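Local coordinates for protein SMG-7 (Caenorhabditis elegans, PDB 3ZHE) that pairs with SMG-5 in a heterodimer whose unusual arrangement of two 14-3-3-like domains is required for efficient nonsense-mediated mRNA decay, at residues B[126-140]-B[152-166]. Residues are numbered along the deposited sequence; the frame is centred on the assembly and turned at random.
Sequences RVFMAYVLLRMGDLM and YYEQSCRINPADGAV
Tyr152 lodges as a knob among Leu133, Met136, Gly137 and Met140 of helix 122-142. Met136 CB lies over one face of its ring, 4.0 Å from the centroid, a CH-pi contact; Leu133 CD2 meets the ring edge, and Met140 CG approaches CE2 obliquely. Gly137, with no side chain, probably lets Tyr152 and Tyr153 lie close to its backbone. Ile159 sets CB against Ala130 CB (3.9 Å) and CG1 against Leu133 CD1, while Arg126 CG lies against Ile159 CG2 and Arg126 NH1 reaches Ile159 O in a weak bond. Leu133 is the reciprocal knob, held among Tyr152, Gln155, Ser156 and Ile159. Between these apolar clusters a chi1 of 167° swings Ser156 OG toward helix 122-142, where it donates to Ala130 O at 2.8 Å; this carbonyl also accepts from Leu134 N, on the opposite face of its plane. Tyr153 OH donates to Asp138 OD1 (2.6 Å) on its anti side, 30° out of the carboxylate plane, and the salt bridge from Arg135 to OD2 further anchors that carboxylate. Leu134 extends the packing to Ala165 and Val166. The axes of 126-140 and 152-159 run antiparallel, 7.8 Å apart at closest, crossing at -160°, consistent with the helical hairpin of the predicted TPR repeat.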
loop_
_atom_site.group_PDB
_atom_site.type_symbol
_atom_site.label_atom_id
_atom_site.label_comp_id
_atom_site.label_asym_id
_atom_site.label_seq_id
_atom_site.Cartn_x
_atom_site.Cartn_y
_atom_site.Cartn_z
ATOM N N ARG B 126 -11.312 -5.603 7.366
ATOM C CA ARG B 126 -11.996 -5.208 6.138
ATOM C C ARG B 126 -12.727 -3.878 6.318
ATOM O O ARG B 126 -12.481 -2.916 5.577
ATOM C CB ARG B 126 -12.969 -6.302 5.682
ATOM C CG ARG B 126 -13.634 -6.024 4.341
ATOM C CD ARG B 126 -14.377 -7.245 3.813
ATOM N NE ARG B 126 -13.497 -8.404 3.677
ATOM C CZ ARG B 126 -12.732 -8.646 2.617
ATOM N NH1 ARG B 126 -12.730 -7.807 1.590
ATOM N NH2 ARG B 126 -11.963 -9.726 2.584
ATOM N N VAL B 127 -13.612 -3.827 7.311
ATOM C CA VAL B 127 -14.377 -2.615 7.595
ATOM C C VAL B 127 -13.456 -1.429 7.884
ATOM O O VAL B 127 -13.681 -0.324 7.387
ATOM C CB VAL B 127 -15.340 -2.814 8.785
ATOM C CG1 VAL B 127 -16.084 -1.526 9.093
ATOM C CG2 VAL B 127 -16.322 -3.938 8.492
ATOM N N PHE B 128 -12.412 -1.671 8.673
ATOM C CA PHE B 128 -11.462 -0.621 9.033
ATOM C C PHE B 128 -10.737 -0.053 7.818
ATOM O O PHE B 128 -10.729 1.160 7.603
ATOM C CB PHE B 128 -10.442 -1.132 10.053
ATOM C CG PHE B 128 -9.330 -0.162 10.330
ATOM C CD1 PHE B 128 -9.540 0.931 11.150
ATOM C CD2 PHE B 128 -8.076 -0.344 9.770
ATOM C CE1 PHE B 128 -8.522 1.826 11.404
ATOM C CE2 PHE B 128 -7.055 0.547 10.021
ATOM C CZ PHE B 128 -7.279 1.635 10.838
ATOM N N MET B 129 -10.120 -0.933 7.034
ATOM C CA MET B 129 -9.393 -0.514 5.843
ATOM C C MET B 129 -10.299 0.245 4.880
ATOM O O MET B 129 -9.932 1.313 4.373
ATOM C CB MET B 129 -8.753 -1.717 5.147
ATOM C CG MET B 129 -7.234 -1.693 5.178
ATOM S SD MET B 129 -6.579 -0.291 4.251
ATOM C CE MET B 129 -5.253 0.238 5.326
ATOM N N ALA B 130 -11.492 -0.298 4.647
ATOM C CA ALA B 130 -12.468 0.355 3.780
ATOM C C ALA B 130 -12.838 1.747 4.287
ATOM O O ALA B 130 -12.967 2.687 3.501
ATOM C CB ALA B 130 -13.707 -0.502 3.642
ATOM N N TYR B 131 -13.004 1.875 5.601
ATOM C CA TYR B 131 -13.384 3.153 6.194
ATOM C C TYR B 131 -12.267 4.186 6.054
ATOM O O TYR B 131 -12.508 5.326 5.651
ATOM C CB TYR B 131 -13.764 2.975 7.665
ATOM C CG TYR B 131 -14.423 4.193 8.273
ATOM C CD1 TYR B 131 -15.791 4.397 8.154
ATOM C CD2 TYR B 131 -13.677 5.138 8.966
ATOM C CE1 TYR B 131 -16.398 5.507 8.705
ATOM C CE2 TYR B 131 -14.276 6.254 9.522
ATOM C CZ TYR B 131 -15.638 6.432 9.389
ATOM O OH TYR B 131 -16.241 7.539 9.940
ATOM N N VAL B 132 -11.048 3.777 6.391
ATOM C CA VAL B 132 -9.875 4.635 6.253
ATOM C C VAL B 132 -9.728 5.135 4.817
ATOM O O VAL B 132 -9.516 6.329 4.580
ATOM C CB VAL B 132 -8.590 3.898 6.693
ATOM C CG1 VAL B 132 -7.348 4.646 6.228
ATOM C CG2 VAL B 132 -8.579 3.703 8.203
ATOM N N LEU B 133 -9.858 4.216 3.863
ATOM C CA LEU B 133 -9.809 4.576 2.448
ATOM C C LEU B 133 -10.920 5.560 2.074
ATOM O O LEU B 133 -10.692 6.515 1.323
ATOM C CB LEU B 133 -9.891 3.321 1.576
ATOM C CG LEU B 133 -8.655 2.421 1.602
ATOM C CD1 LEU B 133 -8.912 1.118 0.861
ATOM C CD2 LEU B 133 -7.462 3.152 1.007
ATOM N N LEU B 134 -12.115 5.322 2.608
ATOM C CA LEU B 134 -13.255 6.208 2.384
ATOM C C LEU B 134 -12.942 7.635 2.827
ATOM O O LEU B 134 -13.138 8.595 2.073
ATOM C CB LEU B 134 -14.489 5.691 3.132
ATOM C CG LEU B 134 -15.639 6.684 3.326
ATOM C CD1 LEU B 134 -16.308 7.028 2.001
ATOM C CD2 LEU B 134 -16.658 6.151 4.327
ATOM N N ARG B 135 -12.442 7.767 4.051
ATOM C CA ARG B 135 -12.176 9.085 4.620
ATOM C C ARG B 135 -10.980 9.792 3.980
ATOM O O ARG B 135 -10.967 11.022 3.875
ATOM C CB ARG B 135 -12.025 9.007 6.142
ATOM C CG ARG B 135 -13.298 8.579 6.856
ATOM C CD ARG B 135 -14.525 9.211 6.213
ATOM N NE ARG B 135 -15.759 8.844 6.898
ATOM C CZ ARG B 135 -16.971 9.230 6.509
ATOM N NH1 ARG B 135 -17.114 9.995 5.435
ATOM N NH2 ARG B 135 -18.040 8.849 7.193
ATOM N N MET B 136 -9.982 9.022 3.554
ATOM C CA MET B 136 -8.890 9.586 2.769
ATOM C C MET B 136 -9.450 10.112 1.455
ATOM O O MET B 136 -8.988 11.128 0.933
ATOM C CB MET B 136 -7.803 8.543 2.501
ATOM C CG MET B 136 -6.828 8.351 3.649
ATOM S SD MET B 136 -5.949 9.869 4.072
ATOM C CE MET B 136 -5.111 10.218 2.528
ATOM N N GLY B 137 -10.453 9.413 0.932
ATOM C CA GLY B 137 -11.167 9.867 -0.247
ATOM C C GLY B 137 -11.835 11.208 -0.007
ATOM O O GLY B 137 -11.728 12.125 -0.829
ATOM N N ASP B 138 -12.526 11.319 1.127
ATOM C CA ASP B 138 -13.145 12.583 1.525
ATOM C C ASP B 138 -12.116 13.706 1.590
ATOM O O ASP B 138 -12.349 14.810 1.090
ATOM C CB ASP B 138 -13.844 12.450 2.882
ATOM C CG ASP B 138 -15.194 11.767 2.783
ATOM O OD1 ASP B 138 -15.813 11.829 1.700
ATOM O OD2 ASP B 138 -15.643 11.176 3.788
ATOM N N LEU B 139 -10.976 13.411 2.209
ATOM C CA LEU B 139 -9.910 14.394 2.359
ATOM C C LEU B 139 -9.373 14.853 1.010
ATOM O O LEU B 139 -9.118 16.041 0.809
ATOM C CB LEU B 139 -8.776 13.832 3.216
ATOM C CG LEU B 139 -9.112 13.594 4.688
ATOM C CD1 LEU B 139 -7.894 13.086 5.439
ATOM C CD2 LEU B 139 -9.648 14.867 5.327
ATOM N N MET B 140 -9.204 13.911 0.087
ATOM C CA MET B 140 -8.754 14.256 -1.255
ATOM C C MET B 140 -9.800 15.092 -1.985
ATOM O O MET B 140 -9.459 15.949 -2.798
ATOM C CB MET B 140 -8.415 13.003 -2.066
ATOM C CG MET B 140 -7.236 12.211 -1.523
ATOM S SD MET B 140 -5.793 13.234 -1.173
ATOM C CE MET B 140 -5.365 13.807 -2.813
ATOM N N TYR B 152 -9.379 6.359 -4.179
ATOM C CA TYR B 152 -9.638 5.982 -2.791
ATOM C C TYR B 152 -11.065 5.462 -2.615
ATOM O O TYR B 152 -11.291 4.445 -1.957
ATOM C CB TYR B 152 -9.401 7.168 -1.849
ATOM C CG TYR B 152 -7.946 7.482 -1.566
ATOM C CD1 TYR B 152 -7.222 6.736 -0.646
ATOM C CD2 TYR B 152 -7.304 8.539 -2.199
ATOM C CE1 TYR B 152 -5.897 7.023 -0.378
ATOM C CE2 TYR B 152 -5.977 8.833 -1.937
ATOM C CZ TYR B 152 -5.280 8.072 -1.025
ATOM O OH TYR B 152 -3.960 8.359 -0.759
ATOM N N TYR B 153 -12.021 6.167 -3.215
ATOM C CA TYR B 153 -13.432 5.799 -3.141
ATOM C C TYR B 153 -13.720 4.431 -3.753
ATOM O O TYR B 153 -14.430 3.623 -3.164
ATOM C CB TYR B 153 -14.301 6.857 -3.824
ATOM C CG TYR B 153 -14.523 8.105 -3.003
ATOM C CD1 TYR B 153 -14.470 8.066 -1.617
ATOM C CD2 TYR B 153 -14.789 9.322 -3.615
ATOM C CE1 TYR B 153 -14.673 9.206 -0.862
ATOM C CE2 TYR B 153 -14.993 10.467 -2.869
ATOM C CZ TYR B 153 -14.934 10.404 -1.494
ATOM O OH TYR B 153 -15.139 11.548 -0.758
ATOM N N GLU B 154 -13.180 4.184 -4.943
ATOM C CA GLU B 154 -13.396 2.917 -5.634
ATOM C C GLU B 154 -12.762 1.761 -4.869
ATOM O O GLU B 154 -13.350 0.680 -4.760
ATOM C CB GLU B 154 -12.848 2.977 -7.062
ATOM C CG GLU B 154 -13.637 3.876 -8.002
ATOM C CD GLU B 154 -12.969 4.032 -9.355
ATOM O OE1 GLU B 154 -11.872 3.467 -9.544
ATOM O OE2 GLU B 154 -13.541 4.720 -10.227
ATOM N N GLN B 155 -11.563 1.994 -4.339
ATOM C CA GLN B 155 -10.900 0.989 -3.515
ATOM C C GLN B 155 -11.750 0.660 -2.290
ATOM O O GLN B 155 -12.035 -0.508 -2.019
ATOM C CB GLN B 155 -9.504 1.462 -3.098
ATOM C CG GLN B 155 -8.512 1.551 -4.251
ATOM C CD GLN B 155 -7.181 2.153 -3.842
ATOM O OE1 GLN B 155 -6.940 2.417 -2.665
ATOM N NE2 GLN B 155 -6.309 2.376 -4.819
ATOM N N SER B 156 -12.166 1.701 -1.572
ATOM C CA SER B 156 -13.024 1.560 -0.399
ATOM C C SER B 156 -14.292 0.773 -0.717
ATOM O O SER B 156 -14.682 -0.124 0.032
ATOM C CB SER B 156 -13.388 2.941 0.154
ATOM O OG SER B 156 -14.447 2.869 1.093
ATOM N N CYS B 157 -14.927 1.116 -1.833
ATOM C CA CYS B 157 -16.134 0.435 -2.286
ATOM C C CYS B 157 -15.868 -1.042 -2.561
ATOM O O CYS B 157 -16.693 -1.897 -2.240
ATOM C CB CYS B 157 -16.689 1.110 -3.543
ATOM S SG CYS B 157 -18.205 0.368 -4.189
ATOM N N ARG B 158 -14.713 -1.337 -3.150
ATOM C CA ARG B 158 -14.347 -2.721 -3.442
ATOM C C ARG B 158 -14.140 -3.526 -2.164
ATOM O O ARG B 158 -14.607 -4.660 -2.056
ATOM C CB ARG B 158 -13.090 -2.794 -4.313
ATOM C CG ARG B 158 -12.719 -4.217 -4.720
ATOM C CD ARG B 158 -11.471 -4.273 -5.590
ATOM N NE ARG B 158 -10.246 -4.043 -4.830
ATOM C CZ ARG B 158 -9.411 -3.035 -5.050
ATOM N NH1 ARG B 158 -9.663 -2.164 -6.018
ATOM N NH2 ARG B 158 -8.319 -2.901 -4.310
ATOM N N ILE B 159 -13.441 -2.935 -1.199
ATOM C CA ILE B 159 -13.139 -3.630 0.050
ATOM C C ILE B 159 -14.412 -3.928 0.840
ATOM O O ILE B 159 -14.620 -5.052 1.300
ATOM C CB ILE B 159 -12.153 -2.838 0.936
ATOM C CG1 ILE B 159 -10.936 -2.391 0.125
ATOM C CG2 ILE B 159 -11.722 -3.674 2.130
ATOM C CD1 ILE B 159 -10.315 -3.486 -0.713
ATOM N N ASN B 160 -15.264 -2.919 0.986
ATOM C CA ASN B 160 -16.542 -3.092 1.667
ATOM C C ASN B 160 -17.664 -2.317 0.984
ATOM O O ASN B 160 -17.839 -1.125 1.230
ATOM C CB ASN B 160 -16.432 -2.678 3.134
ATOM C CG ASN B 160 -17.740 -2.830 3.885
ATOM O OD1 ASN B 160 -18.575 -3.665 3.538
ATOM N ND2 ASN B 160 -17.926 -2.019 4.921
ATOM N N PRO B 161 -18.423 -2.998 0.112
ATOM C CA PRO B 161 -19.555 -2.401 -0.605
ATOM C C PRO B 161 -20.767 -2.229 0.300
ATOM O O PRO B 161 -21.718 -1.543 -0.071
ATOM C CB PRO B 161 -19.875 -3.439 -1.691
ATOM C CG PRO B 161 -18.697 -4.385 -1.715
ATOM C CD PRO B 161 -18.165 -4.380 -0.325
ATOM N N ALA B 162 -20.730 -2.847 1.477
ATOM C CA ALA B 162 -21.881 -2.847 2.373
ATOM C C ALA B 162 -22.088 -1.517 3.098
ATOM O O ALA B 162 -23.055 -1.359 3.842
ATOM C CB ALA B 162 -21.777 -3.993 3.372
ATOM N N ASP B 163 -21.187 -0.565 2.877
ATOM C CA ASP B 163 -21.313 0.761 3.475
ATOM C C ASP B 163 -21.810 1.761 2.434
ATOM O O ASP B 163 -21.070 2.146 1.527
ATOM C CB ASP B 163 -19.972 1.220 4.054
ATOM C CG ASP B 163 -20.126 2.322 5.088
ATOM O OD1 ASP B 163 -21.153 3.033 5.059
ATOM O OD2 ASP B 163 -19.217 2.478 5.932
ATOM N N GLY B 164 -23.065 2.181 2.576
ATOM C CA GLY B 164 -23.698 3.079 1.624
ATOM C C GLY B 164 -23.025 4.430 1.474
ATOM O O GLY B 164 -23.154 5.087 0.434
ATOM N N ALA B 165 -22.311 4.844 2.516
ATOM C CA ALA B 165 -21.579 6.105 2.505
ATOM C C ALA B 165 -20.657 6.192 1.296
ATOM O O ALA B 165 -20.617 7.214 0.614
ATOM C CB ALA B 165 -20.785 6.267 3.790
ATOM N N VAL B 166 -19.932 5.109 1.032
ATOM C CA VAL B 166 -18.980 5.063 -0.073
ATOM C C VAL B 166 -19.680 5.304 -1.406
ATOM O O VAL B 166 -19.223 6.107 -2.224
ATOM C CB VAL B 166 -18.247 3.711 -0.125
ATOM C CG1 VAL B 166 -17.056 3.796 -1.060
ATOM C CG2 VAL B 166 -17.798 3.300 1.268
#